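Local coordinates for tryptophan--tRNA ligase (Mycoplasma pneumoniae, PDB 2YY5), which probably catalyses the ATP-dependent attachment of tryptophan to its cognate tRNA, working as a homodimeric class I aminoacyl-tRNA synthetase, at residues 136-139 / 140-144; 263-266 / 267-271; 326-329 / 330-334. The protein carries 1 engineered substitution. All coordinates share one frame; numbering follows the deposited sequence.

All three examples are local i to i+4 contacts on helices, and they come in series along the chain. Interaction 1 forms the C-terminal part of helix 131-144, where the tryptophanyl end of the bound adenylate analogue is held. Interaction 2 covers the short helix 265-271 and the N-cap before it, about 40 Å away between centres and on the opposite side of the chain's centre. Interaction 3 lies on the long helix 311-340, only 14 Å from interaction 1 between centres. There the two meet, L144 O lying 3.3 Å from T332 CG2. One contact thus lines the amino acid pocket, its neighbour sits behind that pocket near the second subunit, and the third belongs to a remote helical region.

Interaction 1: residues 136-139 / 140-144; sequences PALM and AGDIL. With WSA (5'-O-[(L-tryptophylamino)sulfonyl]adenosine), chain J.
M139 places CG anti to its backbone N (chi1 -167°) and stays extended beyond it, while D142 turns CG anti to its own carbonyl carbon (chi1 -59°); the two side chains thereby reach the tryptophanyl group of the bound WSA from positions three residues apart, nearly one turn, on helix 131-144. The methionine runs over the indole, CG lying 3.4 Å from WSA CE2 and CE 3.9 Å from WSA CD2. D142 meets the heteroatom of the same ring system: WSA N11 donates to D142 OD2 across 3.3 Å, with an N-H...O angle of 159°. The helix beneath fixes the spacing. D142 N binds L138 O at 2.8 Å, and I143 N binds M139 O at 3.0 Å, one turn apart in each case. I143 CD1 also packs loosely on M139 CG, 4.4 Å away, and its own side chain continues onto T164 of helix 158-175.

The carboxylate has a second shell. H89 ND1 is hydrogen-bonded to D142 OD1 and H46 NE2 to OD2, so both oxygens are engaged by imidazoles and the rotation of the group is restricted. The pairing implies a division of labour: an extended thioether chain covers one face of the indole, and a buried carboxylate reads the indole N-H, consistent with D142 as a determinant of tryptophan recognition.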
ATOM      1  N   PRO B 136      -9.638  -3.416   1.807  1.00 20.65           N
ATOM      2  CA  PRO B 136     -10.107  -4.680   1.232  1.00 21.51           C
ATOM      3  C   PRO B 136      -9.200  -5.250   0.132  1.00 21.47           C
ATOM      4  O   PRO B 136      -9.350  -6.400  -0.268  1.00 20.70           O
ATOM      5  CB  PRO B 136     -11.531  -4.357   0.751  1.00 23.40           C
ATOM      6  CG  PRO B 136     -11.611  -2.857   0.753  1.00 25.47           C
ATOM      7  CD  PRO B 136     -10.731  -2.435   1.890  1.00 20.96           C
ATOM      8  N   ALA B 137      -8.258  -4.448  -0.348  1.00 18.48           N
ATOM      9  CA  ALA B 137      -7.320  -4.908  -1.367  1.00 20.91           C
ATOM     10  C   ALA B 137      -6.144  -5.555  -0.631  1.00 21.06           C
ATOM     11  O   ALA B 137      -5.498  -6.481  -1.143  1.00 19.72           O
ATOM     12  CB  ALA B 137      -6.837  -3.733  -2.223  1.00 21.26           C
ATOM     13  N   LEU B 138      -5.869  -5.052   0.571  1.00  9.47           N
ATOM     14  CA  LEU B 138      -4.803  -5.594   1.404  1.00 13.70           C
ATOM     15  C   LEU B 138      -5.241  -7.011   1.754  1.00 15.39           C
ATOM     16  O   LEU B 138      -4.445  -7.947   1.733  1.00 14.71           O
ATOM     17  CB  LEU B 138      -4.668  -4.801   2.705  1.00  9.99           C
ATOM     18  CG  LEU B 138      -3.263  -4.574   3.274  1.00 17.27           C
ATOM     19  CD1 LEU B 138      -3.373  -4.415   4.782  1.00 15.46           C
ATOM     20  CD2 LEU B 138      -2.323  -5.723   2.915  1.00  4.94           C
ATOM     21  N   MET B 139      -6.523  -7.156   2.067  1.00 11.31           N
ATOM     22  CA  MET B 139      -7.076  -8.453   2.430  1.00 18.55           C
ATOM     23  C   MET B 139      -6.892  -9.441   1.297  1.00 14.59           C
ATOM     24  O   MET B 139      -6.401 -10.548   1.503  1.00 20.99           O
ATOM     25  CB  MET B 139      -8.565  -8.344   2.784  1.00 16.27           C
ATOM     26  CG  MET B 139      -9.092  -9.595   3.462  1.00 22.26           C
ATOM     27  SD  MET B 139     -10.672  -9.392   4.287  1.00 21.87           S
ATOM     28  CE  MET B 139     -11.223 -11.047   4.289  1.00 23.43           C
ATOM     29  N   ALA B 140      -7.288  -9.030   0.101  1.00 16.41           N
ATOM     30  CA  ALA B 140      -7.163  -9.867  -1.083  1.00 13.43           C
ATOM     31  C   ALA B 140      -5.727 -10.374  -1.178  1.00 15.28           C
ATOM     32  O   ALA B 140      -5.484 -11.549  -1.451  1.00 16.55           O
ATOM     33  CB  ALA B 140      -7.518  -9.055  -2.326  1.00  6.80           C
ATOM     34  N   GLY B 141      -4.779  -9.476  -0.931  1.00 16.47           N
ATOM     35  CA  GLY B 141      -3.378  -9.846  -0.985  1.00 16.73           C
ATOM     36  C   GLY B 141      -2.988 -10.798   0.127  1.00 16.45           C
ATOM     37  O   GLY B 141      -2.241 -11.751  -0.105  1.00 20.46           O
ATOM     38  N   ASP B 142      -3.488 -10.552   1.335  1.00 18.33           N
ATOM     39  CA  ASP B 142      -3.172 -11.422   2.465  1.00 18.76           C
ATOM     40  C   ASP B 142      -3.590 -12.845   2.120  1.00 18.44           C
ATOM     41  O   ASP B 142      -2.901 -13.800   2.459  1.00 15.51           O
ATOM     42  CB  ASP B 142      -3.912 -10.987   3.738  1.00 22.22           C
ATOM     43  CG  ASP B 142      -3.581  -9.557   4.170  1.00 21.97           C
ATOM     44  OD1 ASP B 142      -2.397  -9.143   4.118  1.00 14.01           O
ATOM     45  OD2 ASP B 142      -4.526  -8.852   4.584  1.00 20.54           O
ATOM     46  N   ILE B 143      -4.722 -12.973   1.435  1.00 20.50           N
ATOM     47  CA  ILE B 143      -5.237 -14.276   1.039  1.00 20.91           C
ATOM     48  C   ILE B 143      -4.340 -14.910  -0.019  1.00 21.90           C
ATOM     49  O   ILE B 143      -3.739 -15.958   0.206  1.00 21.67           O
ATOM     50  CB  ILE B 143      -6.653 -14.168   0.442  1.00 23.39           C
ATOM     51  CG1 ILE B 143      -7.604 -13.507   1.442  1.00 25.65           C
ATOM     52  CG2 ILE B 143      -7.158 -15.547   0.071  1.00 18.36           C
ATOM     53  CD1 ILE B 143      -8.925 -13.094   0.819  1.00 30.93           C
ATOM     54  N   LEU B 144      -4.253 -14.250  -1.170  1.00 22.10           N
ATOM     55  CA  LEU B 144      -3.472 -14.738  -2.297  1.00 22.16           C
ATOM     56  C   LEU B 144      -1.989 -15.019  -2.071  1.00 24.05           C
ATOM     57  O   LEU B 144      -1.368 -15.739  -2.853  1.00 24.89           O
ATOM     58  CB  LEU B 144      -3.652 -13.790  -3.484  1.00 18.84           C
ATOM     59  CG  LEU B 144      -4.906 -13.979  -4.353  1.00 20.06           C
ATOM     60  CD1 LEU B 144      -5.713 -15.173  -3.876  1.00 10.05           C
ATOM     61  CD2 LEU B 144      -5.743 -12.727  -4.323  1.00 15.30           C
TER
HETATM   62  CD2 WSA J1351      -8.692 -11.206   7.205  1.00  8.48           C
HETATM   63  CE3 WSA J1351      -9.470 -12.320   7.494  1.00 13.39           C
HETATM   64  CZ3 WSA J1351      -9.371 -13.452   6.694  1.00  7.01           C
HETATM   65  CH2 WSA J1351      -8.498 -13.465   5.610  1.00  7.52           C
HETATM   66  CZ2 WSA J1351      -7.722 -12.348   5.322  1.00  8.15           C
HETATM   67  CE2 WSA J1351      -7.821 -11.217   6.123  1.00 10.33           C
HETATM   68  N11 WSA J1351      -7.200 -10.040   6.100  1.00  8.53           N
HETATM   69  CD1 WSA J1351      -7.632  -9.291   7.110  1.00  9.92           C
HETATM   70  CG  WSA J1351      -8.542  -9.964   7.812  1.00  7.70           C
HETATM   71  CB  WSA J1351      -9.266  -9.463   9.059  1.00 12.19           C
HETATM   72  CA  WSA J1351     -10.778  -9.375   8.835  1.00 17.01           C
HETATM   73  NH3 WSA J1351     -11.080  -8.490   7.703  1.00  5.23           N
HETATM   74  C   WSA J1351     -11.434  -8.828  10.105  1.00 18.47           C
HETATM   75  O   WSA J1351     -11.381  -7.629  10.360  1.00 36.46           O
HETATM   76  NS  WSA J1351     -12.044  -9.703  10.898  1.00 26.68           N
HETATM   77  S   WSA J1351     -12.197  -9.090  12.402  1.00 28.05           S
HETATM   78  O1S WSA J1351     -10.844  -8.784  12.973  1.00 10.99           O
HETATM   79  O2S WSA J1351     -12.996  -7.821  12.364  1.00 20.32           O
HETATM   80  O5' WSA J1351     -12.859 -10.097  13.175  1.00 17.98           O
HETATM   81  C5' WSA J1351     -12.307 -11.418  13.188  1.00  8.26           C
HETATM   82  C4' WSA J1351     -13.268 -12.511  12.707  1.00 17.17           C
HETATM   83  O4' WSA J1351     -14.468 -12.487  13.500  1.00 10.38           O
HETATM   84  C3' WSA J1351     -13.704 -12.357  11.248  1.00 19.43           C
HETATM   85  O3' WSA J1351     -13.783 -13.646  10.632  1.00 19.60           O
HETATM   86  C2' WSA J1351     -15.106 -11.771  11.400  1.00 23.26           C
HETATM   87  O2' WSA J1351     -15.895 -12.104  10.254  1.00 20.23           O
HETATM   88  C1' WSA J1351     -15.575 -12.601  12.593  1.00 10.25           C
HETATM   89  N9  WSA J1351     -16.780 -11.985  13.199  1.00 16.91           N
HETATM   90  C8  WSA J1351     -16.875 -10.714  13.581  1.00 12.79           C
HETATM   91  N7  WSA J1351     -18.065 -10.500  14.138  1.00 17.08           N
HETATM   92  C5  WSA J1351     -18.735 -11.650  14.111  1.00 11.42           C
HETATM   93  C4  WSA J1351     -17.918 -12.593  13.502  1.00 13.77           C
HETATM   94  N3  WSA J1351     -18.372 -13.849  13.350  1.00 14.55           N
HETATM   95  C2  WSA J1351     -19.578 -14.187  13.775  1.00 11.78           C
HETATM   96  N1  WSA J1351     -20.377 -13.312  14.360  1.00 19.08           N
HETATM   97  C6  WSA J1351     -19.991 -12.041  14.545  1.00 19.36           C
HETATM   98  N6  WSA J1351     -20.793 -11.165  15.149  1.00 22.81           N

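Interaction 2: residues 263-266 / 267-271; sequences VNQS and LTNQL
N264 and T268 open helix 265-271 with a backbone bond, T268 N to N264 O at 2.8 Å, and two more turn-spanning bonds follow from N269 N to Q265 O (3.0 Å) and from Q270 N to S266 O (2.9 Å). On the outer surface of this short helix the side chains of Q265 and N269, one turn apart, add a bond that runs the opposite way to the backbone one, from the earlier residue to the later. Q265 NE2 donates to N269 OD1 across 2.9 Å, with a bent N-H...O angle of 143°. The amide planes stand 82° apart, almost perpendicular, and the donor approaches the N269 carbonyl from 26° off its plane. A bend at chi2 of Q265 swings its amide toward the following turn, where N269 CG lies beside its own backbone N and OD1 is directed back along the helix.

The inner side is held differently. N264 occupies the N-cap position, yet its side chain makes no capping bond: OD1 accepts from N297 ND2, and ND2 donates to the carbonyls of L258 and A294, which ties the start of the helix to helices 246-259 and 284-308. L267, on the buried side, packs on L259 of the first and on E293 and A294 of the second, and its CB lies 4.3 Å from N264 CB.

Two uses of the carboxamide therefore sit side by side. In N264 it is buried and engaged at both ends by the surrounding helices, whereas the exposed Q265-N269 pair is a single bent bond, probably contributing modestly because water can compete for the same groups.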
ATOM      1  N   VAL B 263     -15.507 -27.780  28.633  1.00 33.07           N
ATOM      2  CA  VAL B 263     -16.122 -27.196  29.815  1.00 37.41           C
ATOM      3  C   VAL B 263     -17.575 -27.153  29.334  1.00 39.52           C
ATOM      4  O   VAL B 263     -17.815 -27.047  28.133  1.00 46.53           O
ATOM      5  CB  VAL B 263     -15.605 -25.763  30.074  1.00 37.04           C
ATOM      6  CG1 VAL B 263     -16.050 -25.289  31.449  1.00 39.00           C
ATOM      7  CG2 VAL B 263     -14.094 -25.733  29.972  1.00 34.39           C
ATOM      8  N   ASN B 264     -18.538 -27.243  30.237  1.00 35.61           N
ATOM      9  CA  ASN B 264     -19.943 -27.249  29.833  1.00 33.99           C
ATOM     10  C   ASN B 264     -20.408 -28.666  29.474  1.00 33.37           C
ATOM     11  O   ASN B 264     -21.531 -28.864  29.001  1.00 30.44           O
ATOM     12  CB  ASN B 264     -20.193 -26.319  28.635  1.00 29.58           C
ATOM     13  CG  ASN B 264     -19.950 -24.857  28.965  1.00 33.14           C
ATOM     14  OD1 ASN B 264     -19.856 -24.482  30.134  1.00 36.17           O
ATOM     15  ND2 ASN B 264     -19.863 -24.020  27.932  1.00 25.28           N
ATOM     16  N   GLN B 265     -19.544 -29.650  29.693  1.00 31.41           N
ATOM     17  CA  GLN B 265     -19.894 -31.042  29.418  1.00 36.03           C
ATOM     18  C   GLN B 265     -21.122 -31.420  30.245  1.00 36.33           C
ATOM     19  O   GLN B 265     -22.073 -32.015  29.740  1.00 34.02           O
ATOM     20  CB  GLN B 265     -18.738 -31.965  29.805  1.00 38.78           C
ATOM     21  CG  GLN B 265     -18.986 -33.419  29.504  1.00 40.90           C
ATOM     22  CD  GLN B 265     -19.101 -33.671  28.019  1.00 53.11           C
ATOM     23  OE1 GLN B 265     -18.188 -33.355  27.257  1.00 59.30           O
ATOM     24  NE2 GLN B 265     -20.221 -34.243  27.597  1.00 56.19           N
ATOM     25  N   SER B 266     -21.081 -31.070  31.527  1.00 33.12           N
ATOM     26  CA  SER B 266     -22.165 -31.364  32.449  1.00 34.88           C
ATOM     27  C   SER B 266     -23.397 -30.587  32.059  1.00 36.45           C
ATOM     28  O   SER B 266     -24.515 -31.083  32.166  1.00 41.57           O
ATOM     29  CB  SER B 266     -21.772 -30.983  33.873  1.00 34.09           C
ATOM     30  OG  SER B 266     -20.568 -31.622  34.252  1.00 49.33           O
ATOM     31  N   LEU B 267     -23.188 -29.356  31.610  1.00 35.05           N
ATOM     32  CA  LEU B 267     -24.301 -28.513  31.218  1.00 34.10           C
ATOM     33  C   LEU B 267     -25.014 -29.130  30.011  1.00 37.89           C
ATOM     34  O   LEU B 267     -26.235 -29.275  30.022  1.00 39.81           O
ATOM     35  CB  LEU B 267     -23.808 -27.102  30.884  1.00 29.08           C
ATOM     36  CG  LEU B 267     -24.777 -25.936  31.101  1.00 34.12           C
ATOM     37  CD1 LEU B 267     -24.231 -24.690  30.426  1.00 27.13           C
ATOM     38  CD2 LEU B 267     -26.139 -26.267  30.536  1.00 35.44           C
ATOM     39  N   THR B 268     -24.262 -29.512  28.981  1.00 37.31           N
ATOM     40  CA  THR B 268     -24.887 -30.095  27.799  1.00 38.21           C
ATOM     41  C   THR B 268     -25.531 -31.453  28.100  1.00 41.09           C
ATOM     42  O   THR B 268     -26.548 -31.815  27.503  1.00 41.76           O
ATOM     43  CB  THR B 268     -23.881 -30.223  26.618  1.00 35.20           C
ATOM     44  OG1 THR B 268     -24.568 -30.720  25.461  1.00 34.45           O
ATOM     45  CG2 THR B 268     -22.730 -31.157  26.968  1.00 34.06           C
ATOM     46  N   ASN B 269     -24.951 -32.201  29.031  1.00 43.24           N
ATOM     47  CA  ASN B 269     -25.516 -33.493  29.401  1.00 46.46           C
ATOM     48  C   ASN B 269     -26.852 -33.249  30.094  1.00 49.87           C
ATOM     49  O   ASN B 269     -27.861 -33.873  29.769  1.00 54.51           O
ATOM     50  CB  ASN B 269     -24.565 -34.237  30.336  1.00 42.33           C
ATOM     51  CG  ASN B 269     -23.414 -34.880  29.597  1.00 50.17           C
ATOM     52  OD1 ASN B 269     -22.953 -34.368  28.577  1.00 52.67           O
ATOM     53  ND2 ASN B 269     -22.933 -36.005  30.113  1.00 55.74           N
ATOM     54  N   GLN B 270     -26.848 -32.326  31.045  1.00 49.01           N
ATOM     55  CA  GLN B 270     -28.043 -31.966  31.789  1.00 48.41           C
ATOM     56  C   GLN B 270     -29.146 -31.451  30.860  1.00 47.54           C
ATOM     57  O   GLN B 270     -30.332 -31.551  31.177  1.00 49.73           O
ATOM     58  CB  GLN B 270     -27.673 -30.901  32.833  1.00 52.11           C
ATOM     59  CG  GLN B 270     -28.780 -29.918  33.208  1.00 59.54           C
ATOM     60  CD  GLN B 270     -28.276 -28.777  34.084  1.00 60.50           C
ATOM     61  OE1 GLN B 270     -29.001 -27.815  34.357  1.00 59.28           O
ATOM     62  NE2 GLN B 270     -27.028 -28.884  34.533  1.00 59.81           N
ATOM     63  N   LEU B 271     -28.757 -30.922  29.704  1.00 44.40           N
ATOM     64  CA  LEU B 271     -29.726 -30.371  28.759  1.00 46.28           C
ATOM     65  C   LEU B 271     -30.229 -31.292  27.642  1.00 46.78           C
ATOM     66  O   LEU B 271     -31.370 -31.157  27.205  1.00 49.38           O
ATOM     67  CB  LEU B 271     -29.166 -29.079  28.150  1.00 42.38           C
ATOM     68  CG  LEU B 271     -29.526 -27.748  28.830  1.00 38.62           C
ATOM     69  CD1 LEU B 271     -29.303 -27.811  30.329  1.00 36.92           C
ATOM     70  CD2 LEU B 271     -28.691 -26.649  28.211  1.00 42.07           C
TER

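Interaction 3: residues 326-329 / 330-334; sequences QATA and RTTLA
The amide of Q326 and the guanidinium of R330 meet with their planes 62° apart, the amide oxygen sitting at the edge of the guanidinium, near its plane, rather than over either face. This is an i to i+4 side-chain pair on the long helix 311-340 of the class I synthetase. R330 NH1 donates to Q326 OE1 at 2.9 Å, though the bond is weak. Q326 carries its CG anti to the backbone N (chi1 -166°) and runs on extended, and R330 bends at chi2, which lets the two chains cross beside the helix. A carboxylate completes the group: E88 of helix 87-98 makes a weak hydrogen bond with Q326 NE2 and a long, weak ion pair with R330 NE. The three polar ends are thus only loosely associated.

Around the helix the threonines turn back on backbone carbonyls. T331 OG1 donates weakly to A327 O, 3.3 Å away, on the exposed side. T332 is buried, and its hydroxyl is hydrogen-bonded to L145 O, just beyond the end of helix 131-144; T328 O lies 3.0 Å from T332 OG1. T328 O also receives T332 N at 3.1 Å.

On the inward side A329 rests against L145, Y146 and E88, while L333 packs on E88 and M91 and also reaches L87 of the second subunit, which places this part of the helix at the dimer contact. Between these two residues the backbone bond is nearly straight, L333 N lying 3.0 Å from A329 O with an N-H...O angle of 171°.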
ATOM      1  N   GLN B 326       6.576 -16.738   6.013  1.00 24.74           N
ATOM      2  CA  GLN B 326       7.420 -16.087   5.039  1.00 28.00           C
ATOM      3  C   GLN B 326       7.957 -17.097   4.034  1.00 28.62           C
ATOM      4  O   GLN B 326       8.349 -16.730   2.932  1.00 31.00           O
ATOM      5  CB  GLN B 326       8.555 -15.375   5.760  1.00 27.56           C
ATOM      6  CG  GLN B 326       9.300 -14.387   4.915  1.00 31.35           C
ATOM      7  CD  GLN B 326      10.024 -13.376   5.765  1.00 33.55           C
ATOM      8  OE1 GLN B 326      10.738 -13.735   6.703  1.00 32.15           O
ATOM      9  NE2 GLN B 326       9.843 -12.100   5.447  1.00 33.13           N
ATOM     10  N   ALA B 327       7.953 -18.371   4.408  1.00 30.88           N
ATOM     11  CA  ALA B 327       8.439 -19.421   3.519  1.00 33.81           C
ATOM     12  C   ALA B 327       7.568 -19.512   2.267  1.00 36.24           C
ATOM     13  O   ALA B 327       8.081 -19.575   1.148  1.00 39.27           O
ATOM     14  CB  ALA B 327       8.451 -20.759   4.240  1.00 35.04           C
ATOM     15  N   THR B 328       6.251 -19.517   2.451  1.00 28.04           N
ATOM     16  CA  THR B 328       5.365 -19.587   1.300  1.00 26.29           C
ATOM     17  C   THR B 328       5.031 -18.207   0.714  1.00 24.46           C
ATOM     18  O   THR B 328       4.737 -18.094  -0.474  1.00 23.52           O
ATOM     19  CB  THR B 328       4.065 -20.377   1.624  1.00 24.94           C
ATOM     20  OG1 THR B 328       2.923 -19.646   1.161  1.00 28.61           O
ATOM     21  CG2 THR B 328       3.952 -20.651   3.111  1.00 25.13           C
ATOM     22  N   ALA B 329       5.103 -17.158   1.530  1.00 22.65           N
ATOM     23  CA  ALA B 329       4.821 -15.806   1.043  1.00 19.44           C
ATOM     24  C   ALA B 329       5.849 -15.356  -0.001  1.00 22.43           C
ATOM     25  O   ALA B 329       5.488 -14.744  -1.014  1.00 19.86           O
ATOM     26  CB  ALA B 329       4.800 -14.811   2.203  1.00 12.81           C
ATOM     27  N   ARG B 330       7.126 -15.644   0.241  1.00 18.16           N
ATOM     28  CA  ARG B 330       8.157 -15.242  -0.708  1.00 22.34           C
ATOM     29  C   ARG B 330       7.985 -15.982  -2.025  1.00 23.32           C
ATOM     30  O   ARG B 330       8.087 -15.381  -3.100  1.00 23.52           O
ATOM     31  CB  ARG B 330       9.558 -15.498  -0.144  1.00 21.03           C
ATOM     32  CG  ARG B 330       9.766 -14.908   1.235  1.00 25.47           C
ATOM     33  CD  ARG B 330      11.173 -14.394   1.436  1.00 31.03           C
ATOM     34  NE  ARG B 330      11.478 -14.227   2.856  1.00 39.35           N
ATOM     35  CZ  ARG B 330      12.538 -13.577   3.331  1.00 43.38           C
ATOM     36  NH1 ARG B 330      12.729 -13.488   4.639  1.00 44.46           N
ATOM     37  NH2 ARG B 330      13.400 -12.998   2.506  1.00 47.03           N
ATOM     38  N   THR B 331       7.710 -17.282  -1.943  1.00 22.24           N
ATOM     39  CA  THR B 331       7.529 -18.088  -3.142  1.00 21.82           C
ATOM     40  C   THR B 331       6.435 -17.519  -4.029  1.00 23.45           C
ATOM     41  O   THR B 331       6.610 -17.391  -5.236  1.00 35.60           O
ATOM     42  CB  THR B 331       7.163 -19.547  -2.803  1.00 22.06           C
ATOM     43  OG1 THR B 331       8.265 -20.174  -2.142  1.00 29.70           O
ATOM     44  CG2 THR B 331       6.837 -20.324  -4.076  1.00 13.63           C
ATOM     45  N   THR B 332       5.306 -17.178  -3.425  1.00 21.97           N
ATOM     46  CA  THR B 332       4.178 -16.636  -4.164  1.00 19.01           C
ATOM     47  C   THR B 332       4.475 -15.266  -4.755  1.00 23.51           C
ATOM     48  O   THR B 332       4.259 -15.048  -5.948  1.00 29.70           O
ATOM     49  CB  THR B 332       2.940 -16.528  -3.264  1.00 21.49           C
ATOM     50  OG1 THR B 332       2.706 -17.792  -2.635  1.00 17.65           O
ATOM     51  CG2 THR B 332       1.709 -16.135  -4.078  1.00 14.39           C
ATOM     52  N   LEU B 333       4.970 -14.347  -3.927  1.00 23.16           N
ATOM     53  CA  LEU B 333       5.280 -12.996  -4.389  1.00 19.63           C
ATOM     54  C   LEU B 333       6.262 -13.026  -5.557  1.00 21.02           C
ATOM     55  O   LEU B 333       6.134 -12.255  -6.506  1.00 15.97           O
ATOM     56  CB  LEU B 333       5.856 -12.152  -3.247  1.00 16.03           C
ATOM     57  CG  LEU B 333       6.253 -10.717  -3.616  1.00 19.54           C
ATOM     58  CD1 LEU B 333       5.077 -10.008  -4.275  1.00 16.13           C
ATOM     59  CD2 LEU B 333       6.696  -9.961  -2.369  1.00 11.47           C
ATOM     60  N   ALA B 334       7.230 -13.934  -5.485  1.00 21.05           N
ATOM     61  CA  ALA B 334       8.236 -14.075  -6.528  1.00 18.80           C
ATOM     62  C   ALA B 334       7.579 -14.437  -7.860  1.00 20.27           C
ATOM     63  O   ALA B 334       7.940 -13.911  -8.917  1.00 20.62           O
ATOM     64  CB  ALA B 334       9.243 -15.142  -6.132  1.00 12.94           C
TER